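Long-range contacts in beta-1,4-mannanase (Aplysia kurodai, PDB 3VUP), which probably hydrolyses the beta-1,4-mannosidic linkages of mannan in the digestive fluid of the sea hare, using a TIM-barrel glycoside hydrolase fold: residues P24-A29 and Q38-R43; E47-H52 and K100-L105; N238-H243 and G254-Y259. All coordinates share one frame; numbering follows the deposited sequence.

Contact 1 (P24-A29 and Q38-R43); sequences PWMSYA and QRNKNR
Met26 and Ser27 meet Asn40 and Arg43 by two routes, one through sulfur and carbon, the other through a hydroxyl. Met26 CG sits over one face of the Arg43 guanidinium, 3.6 Å above its plane and centred on it, while Met26 SD approaches Arg43 CB at 3.7 Å. The methionine chain starts with CG anti to the backbone N (chi1 -173°) and then bends at chi2 and chi3, which carries Met26 CE to within 3.5 Å of the carbonyl oxygen Arg43 O. Ser27 OG donates to Asn40 OD1 over 2.9 Å; the donor lies in the carbonyl plane on a lone pair, with a C=O...donor angle of 129°. Met26 CG also lies 3.4 Å from Asn40 OD1. In the second shell, Asn40 ND2 is bonded to Gln36 O within helix 36-53, and Asp31 accepts from the backbone N of both Met26 and Ser27. The contact thus ties the loop after barrel strand 18-22 to the helix that follows it. One directed hydrogen bond joins the Ser27 hydroxyl to the helix, whereas Met26 meets the guanidinium by van der Waals packing, to which the charge may add by polarising the sulfur.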
# COMPACT_ATOMS: atom_id res chain seq x y z
N PRO A 24 5.33 -9.19 -5.57
CA PRO A 24 5.30 -7.79 -5.11
C PRO A 24 6.37 -6.94 -5.79
O PRO A 24 6.37 -5.72 -5.64
CB PRO A 24 5.60 -7.91 -3.61
CG PRO A 24 6.23 -9.26 -3.42
CD PRO A 24 6.25 -9.99 -4.73
N TRP A 25 7.26 -7.61 -6.52
CA TRP A 25 8.35 -7.01 -7.28
C TRP A 25 8.83 -8.11 -8.20
O TRP A 25 8.44 -9.27 -8.06
CB TRP A 25 9.49 -6.56 -6.35
CG TRP A 25 9.91 -7.60 -5.38
CD1 TRP A 25 10.63 -8.74 -5.65
CD2 TRP A 25 9.60 -7.64 -3.99
NE1 TRP A 25 10.79 -9.48 -4.50
CE2 TRP A 25 10.17 -8.83 -3.46
CE3 TRP A 25 8.90 -6.79 -3.12
CZ2 TRP A 25 10.06 -9.18 -2.12
CZ3 TRP A 25 8.79 -7.14 -1.79
CH2 TRP A 25 9.36 -8.33 -1.30
N MET A 26 9.70 -7.75 -9.14
CA MET A 26 10.39 -8.76 -9.93
C MET A 26 11.85 -8.82 -9.47
O MET A 26 12.30 -9.84 -8.94
CB MET A 26 10.27 -8.48 -11.42
CG MET A 26 10.84 -9.59 -12.30
SD MET A 26 10.19 -11.24 -11.96
CE MET A 26 8.43 -10.96 -12.21
N SER A 27 12.57 -7.71 -9.65
CA SER A 27 13.87 -7.51 -9.02
C SER A 27 13.68 -6.48 -7.92
O SER A 27 13.45 -5.30 -8.20
CB SER A 27 14.88 -7.01 -10.05
OG SER A 27 15.04 -7.97 -11.09
N TYR A 28 13.73 -6.93 -6.67
CA TYR A 28 13.45 -6.09 -5.50
C TYR A 28 14.16 -4.74 -5.58
O TYR A 28 15.38 -4.68 -5.60
CB TYR A 28 13.88 -6.83 -4.24
CG TYR A 28 13.68 -6.12 -2.91
CD1 TYR A 28 12.50 -6.28 -2.19
CD2 TYR A 28 14.69 -5.35 -2.35
CE1 TYR A 28 12.32 -5.66 -0.96
CE2 TYR A 28 14.52 -4.73 -1.11
CZ TYR A 28 13.33 -4.89 -0.41
OH TYR A 28 13.14 -4.29 0.82
N ALA A 29 13.36 -3.67 -5.63
CA ALA A 29 13.83 -2.27 -5.64
C ALA A 29 14.58 -1.89 -6.90
O ALA A 29 15.16 -0.80 -6.96
CB ALA A 29 14.68 -1.96 -4.40
N GLN A 38 12.06 -1.74 -18.59
CA GLN A 38 12.11 -2.44 -19.86
C GLN A 38 12.89 -3.76 -19.74
O GLN A 38 12.58 -4.72 -20.44
CB GLN A 38 12.67 -1.55 -20.97
CG GLN A 38 11.76 -0.38 -21.36
CD GLN A 38 10.40 -0.82 -21.89
OE1 GLN A 38 10.25 -1.93 -22.43
NE2 GLN A 38 9.41 0.05 -21.76
N ARG A 39 13.87 -3.80 -18.84
CA ARG A 39 14.62 -5.03 -18.61
C ARG A 39 13.78 -6.11 -17.91
O ARG A 39 13.96 -7.30 -18.17
CB ARG A 39 15.90 -4.76 -17.83
CG ARG A 39 16.97 -4.07 -18.66
CD ARG A 39 18.31 -4.02 -17.94
NE ARG A 39 18.31 -3.03 -16.87
CZ ARG A 39 18.67 -1.76 -17.03
NH1 ARG A 39 19.05 -1.33 -18.22
NH2 ARG A 39 18.64 -0.93 -16.00
N ASN A 40 12.87 -5.69 -17.04
CA ASN A 40 12.05 -6.63 -16.27
C ASN A 40 10.65 -6.89 -16.85
O ASN A 40 9.95 -7.78 -16.39
CB ASN A 40 11.88 -6.15 -14.82
CG ASN A 40 13.12 -6.38 -13.96
OD1 ASN A 40 13.25 -7.41 -13.30
ND2 ASN A 40 14.00 -5.39 -13.93
N LYS A 41 10.26 -6.09 -17.84
CA LYS A 41 8.90 -6.15 -18.38
C LYS A 41 8.52 -7.54 -18.91
O LYS A 41 7.38 -7.98 -18.73
CB LYS A 41 8.72 -5.10 -19.48
CG LYS A 41 7.33 -5.07 -20.09
CD LYS A 41 7.19 -3.94 -21.10
CE LYS A 41 5.78 -3.88 -21.66
NZ LYS A 41 5.64 -2.73 -22.61
N ASN A 42 9.46 -8.24 -19.54
CA ASN A 42 9.16 -9.56 -20.08
C ASN A 42 8.82 -10.59 -19.01
O ASN A 42 8.21 -11.61 -19.30
CB ASN A 42 10.28 -10.07 -20.99
CG ASN A 42 11.54 -10.43 -20.22
OD1 ASN A 42 11.90 -9.76 -19.25
ND2 ASN A 42 12.23 -11.47 -20.67
N ARG A 43 9.19 -10.32 -17.76
CA ARG A 43 8.80 -11.17 -16.64
C ARG A 43 7.59 -10.63 -15.87
O ARG A 43 6.81 -11.40 -15.31
CB ARG A 43 9.97 -11.41 -15.69
CG ARG A 43 11.07 -12.27 -16.30
CD ARG A 43 12.17 -12.53 -15.29
NE ARG A 43 12.95 -11.33 -15.02
CZ ARG A 43 13.66 -11.13 -13.91
NH1 ARG A 43 13.68 -12.04 -12.95
NH2 ARG A 43 14.35 -10.00 -13.76

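Contact 2 (E47-H52 and K100-L105); sequences EFKKLH and KKYNIL
A Schellman motif ends helix 88-101 here, with Asn103 at positive phi as its C-prime residue, and the turn leading into barrel strand 105-112 packs on helix 36-53. Asn103 N bonds to Lys100 O and Ile104 N to Ala99 O, a reversal that presents Tyr102 and Ile104 to the neighbouring helix. The Tyr102 ring lays one face on the helix backbone, with Lys49 N 4.1 Å above its plane and toward the rim. Phe48 CB touches Tyr102 CD2 at 3.9 Å, and Lys49 CB reaches Tyr102 CE1 at 3.7 Å. The tyrosine hydroxyl bonds to Glu45, and the Lys49 amine pairs with Asp53. Ile104 meets the Phe48 ring at its edge, where Ile104 CG2 is 3.7 Å from Phe48 CE1; its other branch ends in CD1, 3.9 Å from Leu51 CD2. The His52 ring, at chi1 167°, sets ND1 3.0 Å from Tyr102 O, at too poor an angle for a hydrogen bond. A water in the plane of the imidazole is hydrogen-bonded to His52 ND1 at 2.8 Å and donates to Asn103 O at 2.7 Å, bridging helix and turn. Behind this layer Phe48, Leu51 and Ile104 all rest on Met59 of strand 58-65; Phe48 also packs on Leu95 and Ala99 of helix 88-101, and Leu51 reaches Ile335 of helix 324-338.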
# COMPACT_ATOMS: atom_id res chain seq x y z
N GLU A 47 2.94 -11.84 -15.39
CA GLU A 47 2.25 -11.86 -14.10
C GLU A 47 0.92 -11.12 -14.17
O GLU A 47 -0.05 -11.53 -13.54
CB GLU A 47 3.15 -11.32 -12.99
CG GLU A 47 4.42 -12.13 -12.80
CD GLU A 47 4.16 -13.55 -12.32
OE1 GLU A 47 3.13 -13.79 -11.66
OE2 GLU A 47 5.00 -14.42 -12.62
N PHE A 48 0.87 -10.03 -14.92
CA PHE A 48 -0.41 -9.37 -15.15
C PHE A 48 -1.37 -10.28 -15.93
O PHE A 48 -2.56 -10.35 -15.61
CB PHE A 48 -0.22 -8.04 -15.89
CG PHE A 48 0.20 -6.91 -15.00
CD1 PHE A 48 -0.75 -6.12 -14.38
CD2 PHE A 48 1.54 -6.64 -14.76
CE1 PHE A 48 -0.37 -5.08 -13.54
CE2 PHE A 48 1.92 -5.60 -13.92
CZ PHE A 48 0.96 -4.82 -13.32
N LYS A 49 -0.87 -10.96 -16.94
CA LYS A 49 -1.72 -11.85 -17.72
C LYS A 49 -2.27 -12.99 -16.86
O LYS A 49 -3.47 -13.27 -16.89
CB LYS A 49 -0.97 -12.43 -18.91
CG LYS A 49 -1.84 -13.34 -19.77
CD LYS A 49 -1.08 -13.86 -20.97
CE LYS A 49 -2.02 -14.48 -21.99
NZ LYS A 49 -2.77 -15.63 -21.43
N LYS A 50 -1.41 -13.64 -16.09
CA LYS A 50 -1.85 -14.73 -15.23
C LYS A 50 -2.88 -14.27 -14.21
O LYS A 50 -3.86 -14.97 -13.96
CB LYS A 50 -0.66 -15.38 -14.52
CG LYS A 50 0.21 -16.20 -15.45
CD LYS A 50 1.29 -16.96 -14.71
CE LYS A 50 2.32 -16.01 -14.10
NZ LYS A 50 3.47 -16.74 -13.49
N LEU A 51 -2.66 -13.09 -13.64
CA LEU A 51 -3.60 -12.55 -12.68
C LEU A 51 -4.96 -12.27 -13.31
O LEU A 51 -6.00 -12.63 -12.75
CB LEU A 51 -3.03 -11.27 -12.06
CG LEU A 51 -3.95 -10.55 -11.08
CD1 LEU A 51 -4.28 -11.45 -9.89
CD2 LEU A 51 -3.30 -9.25 -10.62
N HIS A 52 -4.96 -11.63 -14.47
CA HIS A 52 -6.19 -11.37 -15.19
C HIS A 52 -6.92 -12.66 -15.56
O HIS A 52 -8.14 -12.79 -15.38
CB HIS A 52 -5.91 -10.58 -16.46
CG HIS A 52 -7.08 -10.53 -17.39
ND1 HIS A 52 -8.23 -9.83 -17.10
CD2 HIS A 52 -7.29 -11.14 -18.58
CE1 HIS A 52 -9.09 -9.99 -18.09
NE2 HIS A 52 -8.55 -10.77 -19.00
N LYS A 100 -3.46 -1.86 -18.11
CA LYS A 100 -4.72 -1.59 -18.77
C LYS A 100 -5.06 -2.69 -19.77
O LYS A 100 -6.22 -3.09 -19.88
CB LYS A 100 -4.68 -0.23 -19.48
CG LYS A 100 -5.97 0.16 -20.20
CD LYS A 100 -5.82 1.46 -20.99
CE LYS A 100 -7.05 1.76 -21.82
NZ LYS A 100 -6.91 3.04 -22.58
N LYS A 101 -4.05 -3.20 -20.47
CA LYS A 101 -4.23 -4.27 -21.45
C LYS A 101 -4.88 -5.50 -20.84
O LYS A 101 -5.62 -6.23 -21.51
CB LYS A 101 -2.90 -4.65 -22.11
CG LYS A 101 -2.27 -3.55 -22.93
CD LYS A 101 -1.17 -4.09 -23.83
CE LYS A 101 -0.15 -4.89 -23.04
NZ LYS A 101 0.90 -5.47 -23.93
N TYR A 102 -4.60 -5.72 -19.56
CA TYR A 102 -5.07 -6.90 -18.85
C TYR A 102 -6.19 -6.58 -17.85
O TYR A 102 -6.52 -7.42 -17.01
CB TYR A 102 -3.90 -7.59 -18.15
CG TYR A 102 -2.86 -8.03 -19.15
CD1 TYR A 102 -3.05 -9.17 -19.92
CD2 TYR A 102 -1.71 -7.28 -19.36
CE1 TYR A 102 -2.12 -9.56 -20.85
CE2 TYR A 102 -0.77 -7.67 -20.28
CZ TYR A 102 -0.98 -8.81 -21.03
OH TYR A 102 -0.05 -9.20 -21.97
N ASN A 103 -6.76 -5.39 -17.95
CA ASN A 103 -7.84 -5.00 -17.05
C ASN A 103 -7.46 -5.17 -15.58
O ASN A 103 -8.22 -5.71 -14.76
CB ASN A 103 -9.13 -5.76 -17.38
CG ASN A 103 -9.75 -5.29 -18.68
OD1 ASN A 103 -9.60 -4.13 -19.06
ND2 ASN A 103 -10.46 -6.18 -19.35
N ILE A 104 -6.27 -4.68 -15.24
CA ILE A 104 -5.78 -4.72 -13.87
C ILE A 104 -5.54 -3.30 -13.36
O ILE A 104 -4.83 -2.51 -13.99
CB ILE A 104 -4.45 -5.51 -13.77
CG1 ILE A 104 -4.63 -6.95 -14.23
CG2 ILE A 104 -3.89 -5.44 -12.35
CD1 ILE A 104 -5.58 -7.77 -13.40
N LEU A 105 -6.13 -3.00 -12.22
CA LEU A 105 -5.86 -1.78 -11.47
C LEU A 105 -4.57 -1.93 -10.67
O LEU A 105 -4.38 -2.93 -9.98
CB LEU A 105 -7.01 -1.48 -10.51
CG LEU A 105 -8.34 -1.12 -11.16
CD1 LEU A 105 -9.47 -1.28 -10.16
CD2 LEU A 105 -8.31 0.30 -11.71
O HOH W 1 -8.95 -8.31 -14.89

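Contact 3 (N238-H243 and G254-Y259); sequences NHYSDH and GVFDFY. With SO4 (sulfate ion), chain D; SO4 (sulfate ion), chain I.
Tyr259 and Asn238 approach from opposite directions, amide and ring planes 78° apart, where the loop before helix 242-249 meets the lead-in to strand 259-262 of the TIM barrel. Asn238 ND2 donates to Tyr259 OH in a weak bond of 3.4 Å, long but nearly straight at 166°. The other end of the amide makes an Asx turn: Asn238 OD1 accepts from Tyr240 N, which stands above the carbonyl plane, 59° out of it. Both ends of the amide are engaged, the nitrogen only weakly. Tyr240 O lies in the plane of the Tyr259 ring, at its edge, and also faces the edge of the Phe256 ring. Phe256 turns its CE2 to Tyr240 CB at 4.0 Å, an apolar contact; the Tyr240 ring leads away, and its hydroxyl bonds to Glu164 and Tyr197. At the helix start, Asp242 crosses Val255 obliquely, its OD1 3.4 Å from Val255 CB. The carboxylate is set there with CG anti to the carbonyl carbon, and a salt bridge to Lys287 engages the same oxygen. Ser241 is the N-cap of helix 242-249, its OG capping the backbone N of Cys244, which is disulfide-bonded to Cys177. One water gathers the polar groups between the segments, donating to Tyr240 O and Asp242 OD1 and accepting from Phe256 N at 2.9 Å; it satisfies a backbone carbonyl and a backbone N-H that do not pair directly. Two sulfates, probably from the crystallisation liquor, are bound here, and His286 N and Arg246 NH1 also hydrogen-bond to bound sulfate. His243 ND1 donates to O3 of one at 2.8 Å. The other accepts from the Tyr259 hydroxyl, OH to sulfate O3 2.7 Å, with that oxygen in the plane of the ring, at its edge.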
# COMPACT_ATOMS: atom_id res chain seq x y z
N ASN A 238 -5.85 4.49 16.65
CA ASN A 238 -5.71 4.68 15.21
C ASN A 238 -4.84 5.88 14.91
O ASN A 238 -5.25 7.02 15.10
CB ASN A 238 -7.07 4.85 14.54
CG ASN A 238 -6.95 5.12 13.06
OD1 ASN A 238 -5.93 4.82 12.44
ND2 ASN A 238 -8.00 5.70 12.48
N HIS A 239 -3.62 5.62 14.46
CA HIS A 239 -2.67 6.67 14.15
C HIS A 239 -2.90 7.39 12.83
O HIS A 239 -2.28 8.42 12.59
CB HIS A 239 -1.26 6.11 14.17
CG HIS A 239 -0.80 5.78 15.55
ND1 HIS A 239 -0.38 6.76 16.43
CD2 HIS A 239 -0.78 4.62 16.24
CE1 HIS A 239 -0.09 6.20 17.59
NE2 HIS A 239 -0.32 4.90 17.50
N TYR A 240 -3.76 6.85 11.98
CA TYR A 240 -3.78 7.24 10.58
C TYR A 240 -5.06 7.94 10.14
O TYR A 240 -5.35 8.04 8.95
CB TYR A 240 -3.48 6.04 9.69
CG TYR A 240 -2.20 5.34 10.08
CD1 TYR A 240 -0.96 5.94 9.86
CD2 TYR A 240 -2.22 4.09 10.68
CE1 TYR A 240 0.22 5.30 10.21
CE2 TYR A 240 -1.04 3.44 11.03
CZ TYR A 240 0.17 4.05 10.78
OH TYR A 240 1.35 3.43 11.11
N SER A 241 -5.82 8.43 11.12
CA SER A 241 -7.00 9.23 10.86
C SER A 241 -6.64 10.52 10.13
O SER A 241 -5.50 11.00 10.17
CB SER A 241 -7.66 9.61 12.17
OG SER A 241 -6.79 10.46 12.91
N ASP A 242 -7.64 11.11 9.50
CA ASP A 242 -7.48 12.41 8.85
C ASP A 242 -6.94 13.43 9.85
O ASP A 242 -6.04 14.21 9.54
CB ASP A 242 -8.82 12.92 8.33
CG ASP A 242 -9.41 12.08 7.20
OD1 ASP A 242 -8.85 11.03 6.81
OD2 ASP A 242 -10.49 12.48 6.72
N HIS A 243 -7.51 13.43 11.05
CA HIS A 243 -7.10 14.35 12.09
C HIS A 243 -5.61 14.23 12.41
O HIS A 243 -4.91 15.24 12.54
CB HIS A 243 -7.93 14.11 13.34
CG HIS A 243 -7.42 14.84 14.54
ND1 HIS A 243 -7.59 16.20 14.70
CD2 HIS A 243 -6.73 14.42 15.62
CE1 HIS A 243 -7.04 16.58 15.84
NE2 HIS A 243 -6.50 15.52 16.41
N GLY A 254 -3.91 15.84 2.71
CA GLY A 254 -2.99 14.75 2.98
C GLY A 254 -3.57 13.70 3.90
O GLY A 254 -3.06 13.47 5.00
N VAL A 255 -4.63 13.05 3.43
CA VAL A 255 -5.34 12.03 4.18
C VAL A 255 -5.51 10.80 3.30
O VAL A 255 -5.36 10.87 2.09
CB VAL A 255 -6.72 12.53 4.69
CG1 VAL A 255 -6.55 13.82 5.48
CG2 VAL A 255 -7.67 12.73 3.52
N PHE A 256 -5.79 9.66 3.92
CA PHE A 256 -6.03 8.45 3.16
C PHE A 256 -7.47 8.36 2.69
O PHE A 256 -8.41 8.72 3.41
CB PHE A 256 -5.66 7.23 4.00
CG PHE A 256 -4.21 7.19 4.35
CD1 PHE A 256 -3.26 7.29 3.35
CD2 PHE A 256 -3.79 7.10 5.67
CE1 PHE A 256 -1.91 7.29 3.65
CE2 PHE A 256 -2.43 7.10 5.97
CZ PHE A 256 -1.50 7.20 4.97
N ASP A 257 -7.65 7.87 1.47
CA ASP A 257 -8.98 7.58 0.94
C ASP A 257 -9.51 6.23 1.38
O ASP A 257 -10.72 6.04 1.50
CB ASP A 257 -8.95 7.65 -0.58
CG ASP A 257 -8.59 9.02 -1.06
OD1 ASP A 257 -9.52 9.86 -1.11
OD2 ASP A 257 -7.39 9.28 -1.35
N PHE A 258 -8.61 5.28 1.61
CA PHE A 258 -9.00 3.98 2.10
C PHE A 258 -7.88 3.43 2.93
O PHE A 258 -6.72 3.82 2.78
CB PHE A 258 -9.42 3.02 0.98
CG PHE A 258 -8.33 2.62 0.01
CD1 PHE A 258 -7.62 1.43 0.18
CD2 PHE A 258 -8.07 3.39 -1.11
CE1 PHE A 258 -6.67 1.02 -0.75
CE2 PHE A 258 -7.13 2.98 -2.05
CZ PHE A 258 -6.43 1.79 -1.87
N TYR A 259 -8.24 2.55 3.86
CA TYR A 259 -7.28 1.90 4.71
C TYR A 259 -6.92 0.52 4.15
O TYR A 259 -7.68 -0.07 3.38
CB TYR A 259 -7.84 1.77 6.11
CG TYR A 259 -8.04 3.07 6.87
CD1 TYR A 259 -6.98 3.94 7.10
CD2 TYR A 259 -9.27 3.38 7.44
CE1 TYR A 259 -7.15 5.10 7.85
CE2 TYR A 259 -9.45 4.54 8.20
CZ TYR A 259 -8.38 5.38 8.41
OH TYR A 259 -8.52 6.52 9.18
S SO4 D . -12.17 7.13 10.07
O1 SO4 D . -12.88 8.37 9.82
O2 SO4 D . -12.22 6.30 8.87
O3 SO4 D . -10.78 7.40 10.39
O4 SO4 D . -12.84 6.41 11.16
S SO4 I . -9.11 17.76 11.32
O1 SO4 I . -7.83 18.40 11.03
O2 SO4 I . -9.30 16.61 10.44
O3 SO4 I . -9.15 17.34 12.72
O4 SO4 I . -10.19 18.71 11.07
O HOH W 2 -6.58 9.37 6.70

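Overall arrangement
Contacts 1 and 2 share helix 36-53 and touch through Met26 CE and Glu47 CG, 4.2 Å apart, with centres about 15 Å from each other. Contact 3 lies across the barrel and is the more interior, its centre about 13 Å from the chain's centre against about 18 Å for the others, with four of seven touching residues buried and none exposed; in contact 1 one of four is buried. Contact 1 relies on a hydroxyl-amide bond and a thioether-guanidinium pairing. Contact 2 is largely apolar, with a water bridging His52 and Asn103. Contact 3, between the loop and first turn of helix 242-249 and the loop after it, combines aromatic edges with a single bridging water and sulfate-binding groups.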